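PDB 6YP6: NanS-p from Escherichia phage vB_EcoP_24B, which belongs to a phage-encoded carbohydrate esterase of the NanS-p type and probably contributes carbohydrate binding. Local coordinates for residues S164-P169 against P178-Q183; G70-C75 against A156-G161. All blocks are in the same frame, centred on the assembly; numbering follows the deposited sequence.

Overall arrangement
Both contacts belong to the same antiparallel sheet, in which strand 152-159 of contact 2 lies beside strand 166-171 of contact 1; their centres are about 10 Å apart. Contact 2 is the more deeply buried, pairing strands from distant parts of the sequence, whereas contact 1 is a local hairpin, partly buried and further from the centre of the chain. In each, one face of the sheet carries apolar side chains and the other mostly polar ones. Val167 makes the apolar face continuous by packing on Phe157 and Phe159. On the polar side, contact 1 bridges a glutamine and a threonine through water, while contact 2 sets a glutamine beside an arginine whose charge is paired.

Contact 1 of 2, residues S164-P169 against P178-Q183; sequences SLQVTP and PFTLTQ
Val167 and Phe179 face each other as the hydrogen-bonded pair of an antiparallel beta hairpin formed by strands 166-171 and 174-180. Val167 N donates a hydrogen bond to Phe179 O at 2.7 Å, and Phe179 N returns a bond to Val167 O at 2.9 Å. The Phe179 side chain starts from CB with CG between the backbone N and the carbonyl carbon (chi1 65°), which lays the ring alongside Val167. CG lies near Val167 O, and CD1 comes closer, to 3.4 Å from that oxygen. CE1 continues past Val167 CG1, and at the tip CZ meets both CB and CG1 of Val167. Val167 CB therefore sits over one face of the ring, offset toward the rim, in a CH-pi contact 4.2 Å from the centroid, while Pro169 CD approaches the edge in the ring plane. The Tyr130 ring also meets Phe179.

The other methyl of Val167, CG2, turns to Leu181, touching CG at 4.0 Å. Leu181 N is tied to Leu165 O, and the two leucine side chains cross at about a right angle.

On the polar face, Gln166 and Thr180 form the non-hydrogen-bonded pair. Gln166 runs outward, its CG anti to the backbone N (chi1 177°), and one water joins the two side chains, accepting from Gln166 NE2 at 2.7 Å and bonding to Thr180 OG1 at 2.7 Å.

Contact 2 of 2, residues G70-C75 against A156-G161; sequences GGQIRC and AFRFAG
Gln72 and Arg158 lie side by side and point the same way, as cross-strand neighbours at a non-hydrogen-bonded position of antiparallel strands 71-79 and 152-159. Gln72 is modelled in two conformers, and the amide contacts and water bond described belong to one of them. Its amide rests along the aliphatic part of the arginine, with Gln72 NE2 3.5 Å from Arg158 CD, and its plane is turned 28° from the guanidinium. Gln72 OE1 faces the other way along the strand, toward the methyl of Ala156. Arg158 is bent at chi3 (65°), which carries its end away from strand 71-79; there NH1 forms a salt bridge with Asp175. A water in the guanidinium plane accepts from Arg158 NH1 at 3.0 Å and, weakly, from Gln72 NE2.

On the opposite face Ile73 and Phe159 cross at an oblique angle, with Ile73 CD1 3.8 Å from Phe159 CE1. Phe157 is the direct partner of Ile73, but here the two meet near their CB atoms. Backbone bonds pair Gly71 with Phe159 and Ile73 with Phe157, one in each direction. At the end of the pairing Gly70 CA comes to 3.2 Å from Phe159 O.

Strand 207-216 flanks strand 71-79, with Arg74 salt-bridged to Glu215, and strand 166-171 borders strand 152-159. Beneath the apolar face, Trp94 of strand 88-95 touches Ile73, Phe117 of strand 113-121 stacks on Phe157, and helix 64-69 packs Leu66 and Leu67 against Phe159.

Contact 1 of 2, residues S164-P169 against P178-Q183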
ATOM      1  N   SER A 164      -4.648 -19.389  -2.410  1.00  9.96           N
ATOM      2  CA  SER A 164      -5.900 -18.711  -2.132  1.00  9.73           C
ATOM      3  C   SER A 164      -5.773 -17.219  -2.436  1.00  9.26           C
ATOM      4  O   SER A 164      -4.804 -16.567  -2.040  1.00  9.42           O
ATOM      5  CB  SER A 164      -6.288 -18.895  -0.667  1.00 10.83           C
ATOM      6  OG  SER A 164      -7.434 -18.114  -0.357  1.00 11.23           O
ATOM      7  N   LEU A 165      -6.771 -16.682  -3.109  1.00  9.43           N
ATOM      8  CA  LEU A 165      -6.872 -15.255  -3.390  1.00  9.60           C
ATOM      9  C   LEU A 165      -7.706 -14.528  -2.342  1.00  8.75           C
ATOM     10  O   LEU A 165      -8.027 -13.351  -2.513  1.00  8.65           O
ATOM     11  CB  LEU A 165      -7.414 -15.062  -4.810  1.00 10.58           C
ATOM     12  CG  LEU A 165      -6.506 -15.624  -5.916  1.00 11.57           C
ATOM     13  CD1 LEU A 165      -7.251 -15.756  -7.231  1.00 12.54           C
ATOM     14  CD2 LEU A 165      -5.284 -14.753  -6.107  1.00 12.29           C
ATOM     15  N   GLN A 166      -8.052 -15.198  -1.251  1.00  8.83           N
ATOM     16  CA  GLN A 166      -8.799 -14.602  -0.152  1.00  9.19           C
ATOM     17  C   GLN A 166      -7.828 -13.989   0.847  1.00  9.17           C
ATOM     18  O   GLN A 166      -7.090 -14.706   1.535  1.00 10.90           O
ATOM     19  CB  GLN A 166      -9.663 -15.667   0.509  1.00 10.13           C
ATOM     20  CG  GLN A 166     -10.420 -15.159   1.707  1.00 10.52           C
ATOM     21  CD  GLN A 166     -11.363 -16.201   2.202  1.00 11.07           C
ATOM     22  OE1 GLN A 166     -10.939 -17.190   2.826  1.00 13.30           O
ATOM     23  NE2 GLN A 166     -12.636 -16.043   1.897  1.00  9.68           N
ATOM     24  N   VAL A 167      -7.873 -12.662   0.955  1.00  8.26           N
ATOM     25  CA  VAL A 167      -6.937 -11.846   1.723  1.00  8.31           C
ATOM     26  C   VAL A 167      -7.661 -11.289   2.938  1.00  8.15           C
ATOM     27  O   VAL A 167      -8.843 -10.945   2.874  1.00  8.93           O
ATOM     28  CB  VAL A 167      -6.419 -10.694   0.830  1.00  8.66           C
ATOM     29  CG1 VAL A 167      -5.536  -9.731   1.588  1.00  9.68           C
ATOM     30  CG2 VAL A 167      -5.656 -11.259  -0.349  1.00  9.79           C
ATOM     31  N   THR A 168      -6.952 -11.205   4.058  1.00  8.19           N
ATOM     32  CA  THR A 168      -7.521 -10.589   5.246  1.00  8.68           C
ATOM     33  C   THR A 168      -6.813  -9.275   5.514  1.00  8.28           C
ATOM     34  O   THR A 168      -5.588  -9.268   5.719  1.00  8.75           O
ATOM     35  CB  THR A 168      -7.422 -11.508   6.466  1.00  9.74           C
ATOM     36  OG1 THR A 168      -8.089 -12.738   6.182  1.00 10.91           O
ATOM     37  CG2 THR A 168      -8.094 -10.866   7.690  1.00 10.62           C
ATOM     38  N   PRO A 169      -7.526  -8.152   5.521  1.00  8.02           N
ATOM     39  CA  PRO A 169      -6.901  -6.890   5.918  1.00  8.45           C
ATOM     40  C   PRO A 169      -6.733  -6.869   7.426  1.00  8.42           C
ATOM     41  O   PRO A 169      -7.573  -7.391   8.159  1.00  9.67           O
ATOM     42  CB  PRO A 169      -7.911  -5.844   5.446  1.00  9.24           C
ATOM     43  CG  PRO A 169      -9.263  -6.552   5.569  1.00  9.54           C
ATOM     44  CD  PRO A 169      -8.990  -8.015   5.349  1.00  8.72           C
ATOM     45  N   PRO A 178     -12.456 -10.615   5.682  1.00  8.57           N
ATOM     46  CA  PRO A 178     -11.754 -11.174   4.517  1.00  8.72           C
ATOM     47  C   PRO A 178     -12.442 -10.763   3.226  1.00  8.03           C
ATOM     48  O   PRO A 178     -13.661 -10.577   3.175  1.00  8.27           O
ATOM     49  CB  PRO A 178     -11.845 -12.690   4.741  1.00 10.06           C
ATOM     50  CG  PRO A 178     -12.009 -12.829   6.210  1.00 10.87           C
ATOM     51  CD  PRO A 178     -12.838 -11.668   6.651  1.00  9.98           C
ATOM     52  N   PHE A 179     -11.645 -10.644   2.167  1.00  7.66           N
ATOM     53  CA  PHE A 179     -12.162 -10.356   0.837  1.00  7.87           C
ATOM     54  C   PHE A 179     -11.349 -11.153  -0.167  1.00  7.76           C
ATOM     55  O   PHE A 179     -10.217 -11.553   0.107  1.00  8.90           O
ATOM     56  CB  PHE A 179     -12.091  -8.846   0.512  1.00  7.77           C
ATOM     57  CG  PHE A 179     -10.689  -8.307   0.441  1.00  8.08           C
ATOM     58  CD1 PHE A 179      -9.966  -8.004   1.582  1.00  8.58           C
ATOM     59  CD2 PHE A 179     -10.097  -8.087  -0.790  1.00  8.82           C
ATOM     60  CE1 PHE A 179      -8.670  -7.516   1.488  1.00  9.08           C
ATOM     61  CE2 PHE A 179      -8.810  -7.598  -0.890  1.00  9.59           C
ATOM     62  CZ  PHE A 179      -8.101  -7.310   0.247  1.00  9.68           C
ATOM     63  N   THR A 180     -11.926 -11.382  -1.339  1.00  8.02           N
ATOM     64  CA  THR A 180     -11.246 -12.120  -2.389  1.00  8.45           C
ATOM     65  C   THR A 180     -10.802 -11.163  -3.491  1.00  8.08           C
ATOM     66  O   THR A 180     -11.585 -10.339  -3.971  1.00  9.39           O
ATOM     67  CB  THR A 180     -12.131 -13.241  -2.928  1.00 10.07           C
ATOM     68  OG1 THR A 180     -12.397 -14.170  -1.871  1.00 10.82           O
ATOM     69  CG2 THR A 180     -11.446 -13.988  -4.064  1.00 11.32           C
ATOM     70  N   LEU A 181      -9.532 -11.270  -3.876  1.00  7.72           N
ATOM     71  CA  LEU A 181      -9.022 -10.471  -4.976  1.00  8.04           C
ATOM     72  C   LEU A 181      -9.810 -10.780  -6.235  1.00  8.24           C
ATOM     73  O   LEU A 181     -10.220 -11.918  -6.471  1.00  9.72           O
ATOM     74  CB  LEU A 181      -7.550 -10.771  -5.231  1.00  8.20           C
ATOM     75  CG  LEU A 181      -6.589 -10.406  -4.102  1.00  9.55           C
ATOM     76  CD1 LEU A 181      -5.216 -10.988  -4.374  1.00 11.30           C
ATOM     77  CD2 LEU A 181      -6.480  -8.910  -3.887  1.00 10.52           C
ATOM     78  N   THR A 182     -10.015  -9.755  -7.054  1.00  8.26           N
ATOM     79  CA  THR A 182     -10.668  -9.876  -8.344  1.00  8.71           C
ATOM     80  C   THR A 182      -9.793  -9.178  -9.372  1.00  9.32           C
ATOM     81  O   THR A 182      -8.802  -8.530  -9.040  1.00  9.60           O
ATOM     82  CB  THR A 182     -12.065  -9.233  -8.353  1.00  9.61           C
ATOM     83  OG1 THR A 182     -11.950  -7.815  -8.229  1.00 10.41           O
ATOM     84  CG2 THR A 182     -12.924  -9.759  -7.235  1.00 10.67           C
ATOM     85  N   GLN A 183     -10.186  -9.281 -10.631  1.00 11.15           N
ATOM     86  CA  GLN A 183      -9.593  -8.410 -11.636  1.00 13.16           C
ATOM     87  C   GLN A 183      -9.887  -6.950 -11.293  1.00 12.76           C
ATOM     88  O   GLN A 183     -10.844  -6.624 -10.590  1.00 13.93           O
ATOM     89  CB  GLN A 183     -10.121  -8.768 -13.023  1.00 15.32           C
ATOM     90  CG  GLN A 183      -9.772 -10.202 -13.422  1.00 16.97           C
ATOM     91  CD  GLN A 183     -10.081 -10.521 -14.866  1.00 19.85           C
ATOM     92  OE1 GLN A 183     -10.368  -9.632 -15.660  1.00 20.84           O
ATOM     93  NE2 GLN A 183     -10.004 -11.800 -15.220  1.00 21.05           N
TER
HETATM   94  O   HOH W   1     -13.237 -13.732   0.604  1.00 11.09           O

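Contact 2 of 2, residues G70-C75 against A156-G161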
ATOM      1  N   GLY A  70       1.729 -18.019   1.446  1.00 10.82           N
ATOM      2  CA  GLY A  70       1.148 -17.000   2.289  1.00 10.49           C
ATOM      3  C   GLY A  70       2.195 -16.018   2.769  1.00  9.53           C
ATOM      4  O   GLY A  70       3.400 -16.192   2.571  1.00 10.03           O
ATOM      5  N   GLY A  71       1.717 -14.956   3.406  1.00  9.38           N
ATOM      6  CA  GLY A  71       2.582 -13.877   3.862  1.00  9.08           C
ATOM      7  C   GLY A  71       1.751 -12.618   4.030  1.00  8.52           C
ATOM      8  O   GLY A  71       0.542 -12.689   4.206  1.00  9.56           O
ATOM      9  N   GLN A  72       2.424 -11.471   3.965  0.50  8.58           N
ATOM     10  CA  GLN A  72       1.731 -10.210   4.170  0.50  9.14           C
ATOM     11  C   GLN A  72       2.384  -9.090   3.374  0.50  8.29           C
ATOM     12  O   GLN A  72       3.590  -9.101   3.118  0.50  8.87           O
ATOM     13  CB  GLN A  72       1.721  -9.797   5.650  0.50 10.64           C
ATOM     14  CG  GLN A  72       1.048 -10.764   6.596  0.50 12.11           C
ATOM     15  CD  GLN A  72       0.719 -10.109   7.914  0.50 13.52           C
ATOM     16  OE1 GLN A  72       1.396  -9.174   8.349  0.50 15.26           O
ATOM     17  NE2 GLN A  72      -0.349 -10.564   8.536  0.50 12.77           N
ATOM     18  N   ILE A  73       1.558  -8.117   2.990  1.00  7.22           N
ATOM     19  CA  ILE A  73       1.980  -6.795   2.541  1.00  7.48           C
ATOM     20  C   ILE A  73       1.649  -5.858   3.697  1.00  7.99           C
ATOM     21  O   ILE A  73       0.513  -5.872   4.177  1.00  8.65           O
ATOM     22  CB  ILE A  73       1.194  -6.369   1.291  1.00  8.01           C
ATOM     23  CG1 ILE A  73       1.309  -7.398   0.159  1.00  8.22           C
ATOM     24  CG2 ILE A  73       1.615  -4.965   0.842  1.00  8.76           C
ATOM     25  CD1 ILE A  73       0.372  -7.135  -1.008  1.00  8.90           C
ATOM     26  N   ARG A  74       2.615  -5.064   4.164  1.00  7.76           N
ATOM     27  CA  ARG A  74       2.383  -4.261   5.364  1.00  8.27           C
ATOM     28  C   ARG A  74       2.997  -2.873   5.252  1.00  7.94           C
ATOM     29  O   ARG A  74       3.988  -2.649   4.549  1.00  8.29           O
ATOM     30  CB  ARG A  74       2.881  -4.945   6.645  1.00 10.43           C
ATOM     31  CG  ARG A  74       4.326  -5.316   6.646  1.00 11.48           C
ATOM     32  CD  ARG A  74       4.724  -5.802   8.026  1.00 13.19           C
ATOM     33  NE  ARG A  74       6.100  -6.285   8.105  1.00 14.22           N
ATOM     34  CZ  ARG A  74       7.160  -5.524   8.372  1.00 14.40           C
ATOM     35  NH1 ARG A  74       7.033  -4.221   8.549  1.00 14.98           N
ATOM     36  NH2 ARG A  74       8.359  -6.079   8.444  1.00 15.53           N
ATOM     37  N   CYS A  75       2.404  -1.940   5.993  1.00  7.45           N
ATOM     38  CA  CYS A  75       2.916  -0.587   6.101  1.00  7.32           C
ATOM     39  C   CYS A  75       2.507   0.005   7.441  1.00  7.44           C
ATOM     40  O   CYS A  75       1.364  -0.150   7.865  1.00  9.13           O
ATOM     41  CB  CYS A  75       2.345   0.275   4.969  1.00  7.53           C
ATOM     42  SG  CYS A  75       2.811   2.030   4.971  1.00  8.22           S
ATOM     43  N   ALA A 156      -2.035  -4.125   7.087  1.00  7.63           N
ATOM     44  CA  ALA A 156      -1.455  -5.291   6.446  1.00  7.74           C
ATOM     45  C   ALA A 156      -2.537  -5.994   5.649  1.00  7.39           C
ATOM     46  O   ALA A 156      -3.736  -5.854   5.926  1.00  7.91           O
ATOM     47  CB  ALA A 156      -0.806  -6.241   7.447  1.00  8.21           C
ATOM     48  N   PHE A 157      -2.085  -6.764   4.662  1.00  7.52           N
ATOM     49  CA  PHE A 157      -2.935  -7.619   3.839  1.00  7.67           C
ATOM     50  C   PHE A 157      -2.321  -9.004   3.921  1.00  8.06           C
ATOM     51  O   PHE A 157      -1.211  -9.218   3.432  1.00  8.40           O
ATOM     52  CB  PHE A 157      -2.984  -7.093   2.410  1.00  8.09           C
ATOM     53  CG  PHE A 157      -3.560  -5.719   2.340  1.00  8.17           C
ATOM     54  CD1 PHE A 157      -4.931  -5.539   2.295  1.00  9.33           C
ATOM     55  CD2 PHE A 157      -2.749  -4.607   2.401  1.00  8.54           C
ATOM     56  CE1 PHE A 157      -5.483  -4.273   2.273  1.00  9.96           C
ATOM     57  CE2 PHE A 157      -3.294  -3.336   2.364  1.00  9.82           C
ATOM     58  CZ  PHE A 157      -4.669  -3.173   2.308  1.00 10.22           C
ATOM     59  N   ARG A 158      -3.017  -9.919   4.586  1.00  8.28           N
ATOM     60  CA  ARG A 158      -2.508 -11.250   4.880  1.00  8.50           C
ATOM     61  C   ARG A 158      -3.026 -12.254   3.858  1.00  8.50           C
ATOM     62  O   ARG A 158      -4.241 -12.383   3.658  1.00  9.04           O
ATOM     63  CB  ARG A 158      -2.895 -11.692   6.297  1.00  9.25           C
ATOM     64  CG  ARG A 158      -2.216 -12.982   6.729  1.00 10.18           C
ATOM     65  CD  ARG A 158      -2.474 -13.342   8.201  1.00 11.25           C
ATOM     66  NE  ARG A 158      -3.888 -13.628   8.421  1.00 11.65           N
ATOM     67  CZ  ARG A 158      -4.718 -12.922   9.186  1.00 10.99           C
ATOM     68  NH1 ARG A 158      -4.297 -11.877   9.898  1.00 11.43           N
ATOM     69  NH2 ARG A 158      -5.992 -13.275   9.235  1.00 11.50           N
ATOM     70  N   PHE A 159      -2.093 -12.968   3.229  1.00  8.81           N
ATOM     71  CA  PHE A 159      -2.347 -14.040   2.276  1.00  9.24           C
ATOM     72  C   PHE A 159      -2.195 -15.375   3.002  1.00 10.59           C
ATOM     73  O   PHE A 159      -1.262 -15.566   3.781  1.00 11.10           O
ATOM     74  CB  PHE A 159      -1.345 -13.955   1.115  1.00  9.26           C
ATOM     75  CG  PHE A 159      -1.569 -12.778   0.183  1.00  9.55           C
ATOM     76  CD1 PHE A 159      -1.286 -11.474   0.585  1.00  9.73           C
ATOM     77  CD2 PHE A 159      -2.064 -12.978  -1.089  1.00 10.67           C
ATOM     78  CE1 PHE A 159      -1.507 -10.407  -0.254  1.00 10.39           C
ATOM     79  CE2 PHE A 159      -2.267 -11.907  -1.947  1.00 11.10           C
ATOM     80  CZ  PHE A 159      -1.992 -10.627  -1.526  1.00 10.84           C
ATOM     81  N   ALA A 160      -3.121 -16.299   2.745  1.00 12.14           N
ATOM     82  CA  ALA A 160      -3.184 -17.543   3.503  1.00 13.89           C
ATOM     83  C   ALA A 160      -2.332 -18.657   2.922  1.00 14.10           C
ATOM     84  O   ALA A 160      -2.017 -19.618   3.634  1.00 15.75           O
ATOM     85  CB  ALA A 160      -4.630 -18.046   3.575  1.00 15.40           C
ATOM     86  N   GLY A 161      -1.962 -18.569   1.663  1.00 13.07           N
ATOM     87  CA  GLY A 161      -1.222 -19.633   1.022  1.00 12.52           C
ATOM     88  C   GLY A 161      -2.149 -20.573   0.278  1.00 12.29           C
ATOM     89  O   GLY A 161      -3.357 -20.351   0.147  1.00 12.59           O
TER
HETATM   90  O   HOH W   2      -1.617 -10.958  10.720  1.00 14.98           O